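Local coordinates for proline iminopeptidase (Streptomyces halstedii, PDB 3WMR), which is an amidohydrolase of the alpha/beta hydrolase fold, with a hydrophobic tunnel through which it interacts with polyketide substrates, at residues G25-G30 with T34-T39; P48-H53 with D105-L110. All blocks are in the same frame, centred on the assembly; numbering follows the deposited sequence.

Contact 1 (G25-G30 with T34-T39); sequences GTVPFG and TWYRVT
The Y36 ring lies against the backbone of G25, with G25 N 3.8 Å above one face and offset toward the rim. Its CG sits between the backbone N and the carbonyl carbon (chi1 75°), which turns the ring onto the neighbouring strand. V27 crosses this side chain at about a right angle, and V27 CG1 meets Y36 CE1 at 3.7 Å. Replacing the tyrosine with an alanine is likely to cost V27 CG1 this apolar contact and take away the ring lying over G25 N. W35 projects from the other face of the sheet. G25 O stands over one face of the indole, 3.2 Å from W35 CD1. T26 CG2 approaches the edge of the same ring, 3.9 Å from W35 CD1, and the two side chains are nearly perpendicular. T26 OG1 itself pairs with R33. T34 OG1 comes within 3.6 Å of F29 CB, but its hydrogen bond is to E106 on helix 100-113.

Four backbone bonds hold the strands together. Y36 N reaches G25 O at 2.9 Å, while G25 N binds Y36 O at 3.2 Å. V27 and T34 form the second such pair in both directions. T26 and W35 lie between them as a non-hydrogen-bonded pair. The axes of 25-29 and 34-39 run at 137°, well off strict antiparallel, consistent with a twist between them. This is an antiparallel beta hairpin, formed by strands 23-29 and 32-39 at one end of the central sheet of the alpha/beta hydrolase fold.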
loop_
_atom_site.group_PDB
_atom_site.type_symbol
_atom_site.label_atom_id
_atom_site.label_comp_id
_atom_site.label_asym_id
_atom_site.label_seq_id
_atom_site.Cartn_x
_atom_site.Cartn_y
_atom_site.Cartn_z
ATOM N N GLY A 25 -11.556 12.161 -11.998
ATOM C CA GLY A 25 -11.798 13.513 -11.518
ATOM C C GLY A 25 -11.465 13.606 -10.052
ATOM O O GLY A 25 -10.640 12.837 -9.551
ATOM N N THR A 26 -12.094 14.554 -9.365
ATOM C CA THR A 26 -11.953 14.665 -7.921
ATOM C C THR A 26 -13.312 14.690 -7.254
ATOM O O THR A 26 -14.326 14.944 -7.894
ATOM C CB THR A 26 -11.179 15.932 -7.489
ATOM O OG1 THR A 26 -11.916 17.110 -7.849
ATOM C CG2 THR A 26 -9.798 15.965 -8.126
ATOM N N VAL A 27 -13.315 14.423 -5.958
ATOM C CA VAL A 27 -14.497 14.606 -5.136
ATOM C C VAL A 27 -14.104 15.530 -3.984
ATOM O O VAL A 27 -12.944 15.534 -3.568
ATOM C CB VAL A 27 -15.063 13.254 -4.632
ATOM C CG1 VAL A 27 -15.359 12.334 -5.814
ATOM C CG2 VAL A 27 -14.111 12.567 -3.658
ATOM N N PRO A 28 -15.052 16.345 -3.486
ATOM C CA PRO A 28 -14.696 17.196 -2.351
ATOM C C PRO A 28 -14.524 16.352 -1.093
ATOM O O PRO A 28 -15.309 15.440 -0.844
ATOM C CB PRO A 28 -15.899 18.134 -2.218
ATOM C CG PRO A 28 -17.042 17.336 -2.751
ATOM C CD PRO A 28 -16.473 16.487 -3.858
ATOM N N PHE A 29 -13.464 16.632 -0.349
ATOM C CA PHE A 29 -13.233 16.040 0.951
ATOM C C PHE A 29 -13.086 17.227 1.883
ATOM O O PHE A 29 -12.000 17.806 2.010
ATOM C CB PHE A 29 -11.974 15.163 0.940
ATOM C CG PHE A 29 -11.574 14.646 2.301
ATOM C CD1 PHE A 29 -12.532 14.199 3.212
ATOM C CD2 PHE A 29 -10.232 14.572 2.658
ATOM C CE1 PHE A 29 -12.163 13.719 4.450
ATOM C CE2 PHE A 29 -9.857 14.090 3.899
ATOM C CZ PHE A 29 -10.823 13.666 4.795
ATOM N N GLY A 30 -14.201 17.600 2.502
ATOM C CA GLY A 30 -14.297 18.845 3.240
ATOM C C GLY A 30 -13.713 19.981 2.419
ATOM O O GLY A 30 -14.129 20.228 1.285
ATOM N N THR A 34 -10.044 15.041 -3.319
ATOM C CA THR A 34 -9.451 13.705 -3.467
ATOM C C THR A 34 -9.611 13.253 -4.908
ATOM O O THR A 34 -10.730 13.198 -5.407
ATOM C CB THR A 34 -10.150 12.665 -2.566
ATOM O OG1 THR A 34 -10.012 13.040 -1.195
ATOM C CG2 THR A 34 -9.561 11.268 -2.769
ATOM N N TRP A 35 -8.505 12.900 -5.558
ATOM C CA TRP A 35 -8.509 12.464 -6.956
ATOM C C TRP A 35 -8.703 10.960 -7.083
ATOM O O TRP A 35 -8.084 10.179 -6.349
ATOM C CB TRP A 35 -7.198 12.841 -7.643
ATOM C CG TRP A 35 -7.186 12.550 -9.120
ATOM C CD1 TRP A 35 -7.561 13.404 -10.133
ATOM C CD2 TRP A 35 -6.796 11.324 -9.754
ATOM N NE1 TRP A 35 -7.435 12.775 -11.352
ATOM C CE2 TRP A 35 -6.958 11.504 -11.150
ATOM C CE3 TRP A 35 -6.326 10.092 -9.282
ATOM C CZ2 TRP A 35 -6.670 10.492 -12.074
ATOM C CZ3 TRP A 35 -6.038 9.093 -10.197
ATOM C CH2 TRP A 35 -6.218 9.297 -11.585
ATOM N N TYR A 36 -9.525 10.562 -8.055
ATOM C CA TYR A 36 -9.874 9.154 -8.280
ATOM C C TYR A 36 -9.951 8.814 -9.765
ATOM O O TYR A 36 -9.962 9.688 -10.635
ATOM C CB TYR A 36 -11.233 8.835 -7.637
ATOM C CG TYR A 36 -12.387 9.402 -8.442
ATOM C CD1 TYR A 36 -12.815 10.711 -8.244
ATOM C CD2 TYR A 36 -13.017 8.646 -9.430
ATOM C CE1 TYR A 36 -13.845 11.253 -8.995
ATOM C CE2 TYR A 36 -14.049 9.179 -10.187
ATOM C CZ TYR A 36 -14.456 10.484 -9.962
ATOM O OH TYR A 36 -15.478 11.031 -10.688
ATOM N N ARG A 37 -10.068 7.525 -10.033
ATOM C CA ARG A 37 -10.250 7.010 -11.384
ATOM C C ARG A 37 -10.963 5.646 -11.304
ATOM O O ARG A 37 -10.586 4.790 -10.491
ATOM C CB ARG A 37 -8.870 6.905 -12.047
ATOM C CG ARG A 37 -8.661 5.722 -12.968
ATOM C CD ARG A 37 -7.289 5.101 -12.796
ATOM N NE ARG A 37 -6.484 5.225 -14.002
ATOM C CZ ARG A 37 -6.554 4.426 -15.066
ATOM N NH1 ARG A 37 -7.399 3.407 -15.124
ATOM N NH2 ARG A 37 -5.752 4.656 -16.092
ATOM N N VAL A 38 -11.983 5.448 -12.138
ATOM C CA VAL A 38 -12.671 4.161 -12.243
ATOM C C VAL A 38 -12.328 3.500 -13.570
ATOM O O VAL A 38 -12.317 4.157 -14.628
ATOM C CB VAL A 38 -14.204 4.313 -12.154
ATOM C CG1 VAL A 38 -14.876 2.951 -12.232
ATOM C CG2 VAL A 38 -14.608 5.046 -10.878
ATOM N N THR A 39 -12.032 2.207 -13.515
ATOM C CA THR A 39 -11.897 1.402 -14.724
ATOM C C THR A 39 -13.018 0.370 -14.719
ATOM O O THR A 39 -13.290 -0.252 -13.684
ATOM C CB THR A 39 -10.525 0.725 -14.801
ATOM O OG1 THR A 39 -9.512 1.688 -14.486
ATOM C CG2 THR A 39 -10.282 0.178 -16.191
#

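Contact 2 (P48-H53 with D105-L110); sequences PVVLLH and DELDNL
L107 and L52 meet methyl to methyl, with L107 CD1 3.8 Å from L52 CD2. They join helix 100-113 to strand 49-52, which lies inside the sheet between strands 76-80 and 120-125. The helical segment begins at D105, whose carbonyl O accepts N109 N at 2.9 Å. E106 follows and turns from strand 49-52 toward other parts of the fold. Its OE1 takes a hydrogen bond from L82 N, and OE2 is hydrogen-bonded to T34 OG1, so both oxygens of this buried carboxylate are satisfied. These bonds probably help to keep the group ionised.

L107 is the residue that reaches the strand. Its CG lies anti to the backbone N (chi1 170°), which carries the branch to L52, with CD1 also facing V50. The L107 and L52 side chains cross at about a right angle. L107 CD2 completes the touch, 4.0 Å from L52 CD2 and 4.1 Å from L52 CD1. V50 is looser, with its CG1 4.2 Å from L107 CD1. L107 and D108 both pack on H135 of helix 127-137, and L107 and L110 on Y79 of strand 76-80. L110 closes the segment, with its N bonded to E106 O at 2.8 Å. Its side chain points toward the strand, but L110 CD2 stays 5.0 Å from V50 CG1.

L52 also touches the probable nucleophile elbow, and its side chain is about 9 Å from that of S126, the predicted nucleophile. Across the two segments the chemistry is wholly apolar. Three buried aliphatic side chains join 48-53 to 105-110 by shape and dispersion, and no directional bond between these segments fixes their angle. Polar fixing of this helix lies instead with E106, on strand 32-39.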
loop_
_atom_site.group_PDB
_atom_site.type_symbol
_atom_site.label_atom_id
_atom_site.label_comp_id
_atom_site.label_asym_id
_atom_site.label_seq_id
_atom_site.Cartn_x
_atom_site.Cartn_y
_atom_site.Cartn_z
ATOM N N PRO A 48 -17.260 -2.910 -6.852
ATOM C CA PRO A 48 -15.959 -2.314 -7.105
ATOM C C PRO A 48 -14.851 -2.862 -6.192
ATOM O O PRO A 48 -15.105 -3.159 -5.031
ATOM C CB PRO A 48 -16.209 -0.823 -6.851
ATOM C CG PRO A 48 -17.467 -0.757 -6.059
ATOM C CD PRO A 48 -18.283 -1.889 -6.581
ATOM N N VAL A 49 -13.650 -3.044 -6.740
ATOM C CA VAL A 49 -12.456 -3.257 -5.921
ATOM C C VAL A 49 -11.739 -1.915 -5.738
ATOM O O VAL A 49 -11.259 -1.326 -6.704
ATOM C CB VAL A 49 -11.519 -4.326 -6.522
ATOM C CG1 VAL A 49 -10.396 -4.664 -5.548
ATOM C CG2 VAL A 49 -12.319 -5.570 -6.900
ATOM N N VAL A 50 -11.728 -1.409 -4.499
ATOM C CA VAL A 50 -11.147 -0.115 -4.175
ATOM C C VAL A 50 -9.720 -0.361 -3.692
ATOM O O VAL A 50 -9.501 -1.160 -2.769
ATOM C CB VAL A 50 -11.974 0.606 -3.082
ATOM C CG1 VAL A 50 -11.406 1.977 -2.788
ATOM C CG2 VAL A 50 -13.440 0.709 -3.488
ATOM N N LEU A 51 -8.759 0.307 -4.338
ATOM C CA LEU A 51 -7.338 0.079 -4.115
ATOM C C LEU A 51 -6.743 1.184 -3.254
ATOM O O LEU A 51 -6.812 2.373 -3.613
ATOM C CB LEU A 51 -6.590 0.023 -5.456
ATOM C CG LEU A 51 -7.199 -0.842 -6.552
ATOM C CD1 LEU A 51 -6.319 -0.757 -7.797
ATOM C CD2 LEU A 51 -7.367 -2.283 -6.122
ATOM N N LEU A 52 -6.191 0.792 -2.103
ATOM C CA LEU A 52 -5.493 1.719 -1.224
ATOM C C LEU A 52 -3.990 1.601 -1.458
ATOM O O LEU A 52 -3.381 0.569 -1.134
ATOM C CB LEU A 52 -5.810 1.417 0.247
ATOM C CG LEU A 52 -7.284 1.060 0.534
ATOM C CD1 LEU A 52 -7.451 0.709 2.000
ATOM C CD2 LEU A 52 -8.212 2.189 0.128
ATOM N N HIS A 53 -3.384 2.657 -1.994
ATOM C CA HIS A 53 -1.925 2.669 -2.195
ATOM C C HIS A 53 -1.143 2.809 -0.883
ATOM O O HIS A 53 -1.699 3.174 0.181
ATOM C CB HIS A 53 -1.506 3.757 -3.202
ATOM C CG HIS A 53 -1.685 5.164 -2.713
ATOM N ND1 HIS A 53 -0.994 5.681 -1.637
ATOM C CD2 HIS A 53 -2.444 6.177 -3.196
ATOM C CE1 HIS A 53 -1.325 6.949 -1.474
ATOM N NE2 HIS A 53 -2.214 7.269 -2.398
ATOM N N ASP A 105 -10.955 8.935 7.180
ATOM C CA ASP A 105 -12.049 9.848 6.886
ATOM C C ASP A 105 -12.129 10.104 5.393
ATOM O O ASP A 105 -13.220 10.194 4.853
ATOM C CB ASP A 105 -11.864 11.185 7.618
ATOM C CG ASP A 105 -12.135 11.092 9.111
ATOM O OD1 ASP A 105 -12.827 10.152 9.546
ATOM O OD2 ASP A 105 -11.657 11.979 9.858
ATOM N N GLU A 106 -10.973 10.220 4.739
ATOM C CA GLU A 106 -10.910 10.380 3.288
ATOM C C GLU A 106 -11.455 9.157 2.538
ATOM O O GLU A 106 -12.193 9.300 1.567
ATOM C CB GLU A 106 -9.465 10.653 2.827
ATOM C CG GLU A 106 -9.347 10.832 1.324
ATOM C CD GLU A 106 -7.935 11.062 0.827
ATOM O OE1 GLU A 106 -6.989 10.344 1.245
ATOM O OE2 GLU A 106 -7.775 11.959 -0.027
ATOM N N LEU A 107 -11.071 7.960 2.960
ATOM C CA LEU A 107 -11.576 6.753 2.316
ATOM C C LEU A 107 -13.101 6.664 2.471
ATOM O O LEU A 107 -13.803 6.421 1.492
ATOM C CB LEU A 107 -10.873 5.498 2.857
ATOM C CG LEU A 107 -11.453 4.144 2.457
ATOM C CD1 LEU A 107 -11.463 3.955 0.947
ATOM C CD2 LEU A 107 -10.690 3.014 3.124
ATOM N N ASP A 108 -13.606 6.861 3.692
ATOM C CA ASP A 108 -15.060 6.876 3.933
ATOM C C ASP A 108 -15.740 7.916 3.040
ATOM O O ASP A 108 -16.731 7.617 2.380
ATOM C CB ASP A 108 -15.386 7.177 5.400
ATOM C CG ASP A 108 -15.214 5.973 6.294
ATOM O OD1 ASP A 108 -15.381 4.825 5.820
ATOM O OD2 ASP A 108 -14.917 6.170 7.477
ATOM N N ASN A 109 -15.192 9.131 3.014
ATOM C CA ASN A 109 -15.739 10.192 2.171
ATOM C C ASN A 109 -15.774 9.757 0.712
ATOM O O ASN A 109 -16.778 9.970 0.029
ATOM C CB ASN A 109 -14.956 11.507 2.320
ATOM C CG ASN A 109 -15.417 12.580 1.341
ATOM O OD1 ASN A 109 -14.751 12.867 0.336
ATOM N ND2 ASN A 109 -16.565 13.162 1.617
ATOM N N LEU A 110 -14.702 9.121 0.241
ATOM C CA LEU A 110 -14.618 8.709 -1.166
ATOM C C LEU A 110 -15.653 7.642 -1.544
ATOM O O LEU A 110 -16.291 7.723 -2.596
ATOM C CB LEU A 110 -13.214 8.194 -1.502
ATOM C CG LEU A 110 -13.032 7.702 -2.936
ATOM C CD1 LEU A 110 -13.149 8.857 -3.920
ATOM C CD2 LEU A 110 -11.691 6.997 -3.087
#

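Contact 1 lies at the end of the sheet, its centre about 18 Å from the chain centre, and is only partly buried. Contact 2 lies deeper, its centre about 12 Å from that of the chain, and all its touching residues are buried. The chemistry follows the place. The outer hairpin relies on backbone hydrogen bonds, aided by rings and methyls, while the inner contact uses aliphatic side chains alone and buries far less surface. Both involve the same sheet. Helix 100-113 links them: besides the bond of E106 to the hairpin, F29 CZ packs 3.5 Å from E106 N. One helix thus touches both the edge hairpin and the central strand.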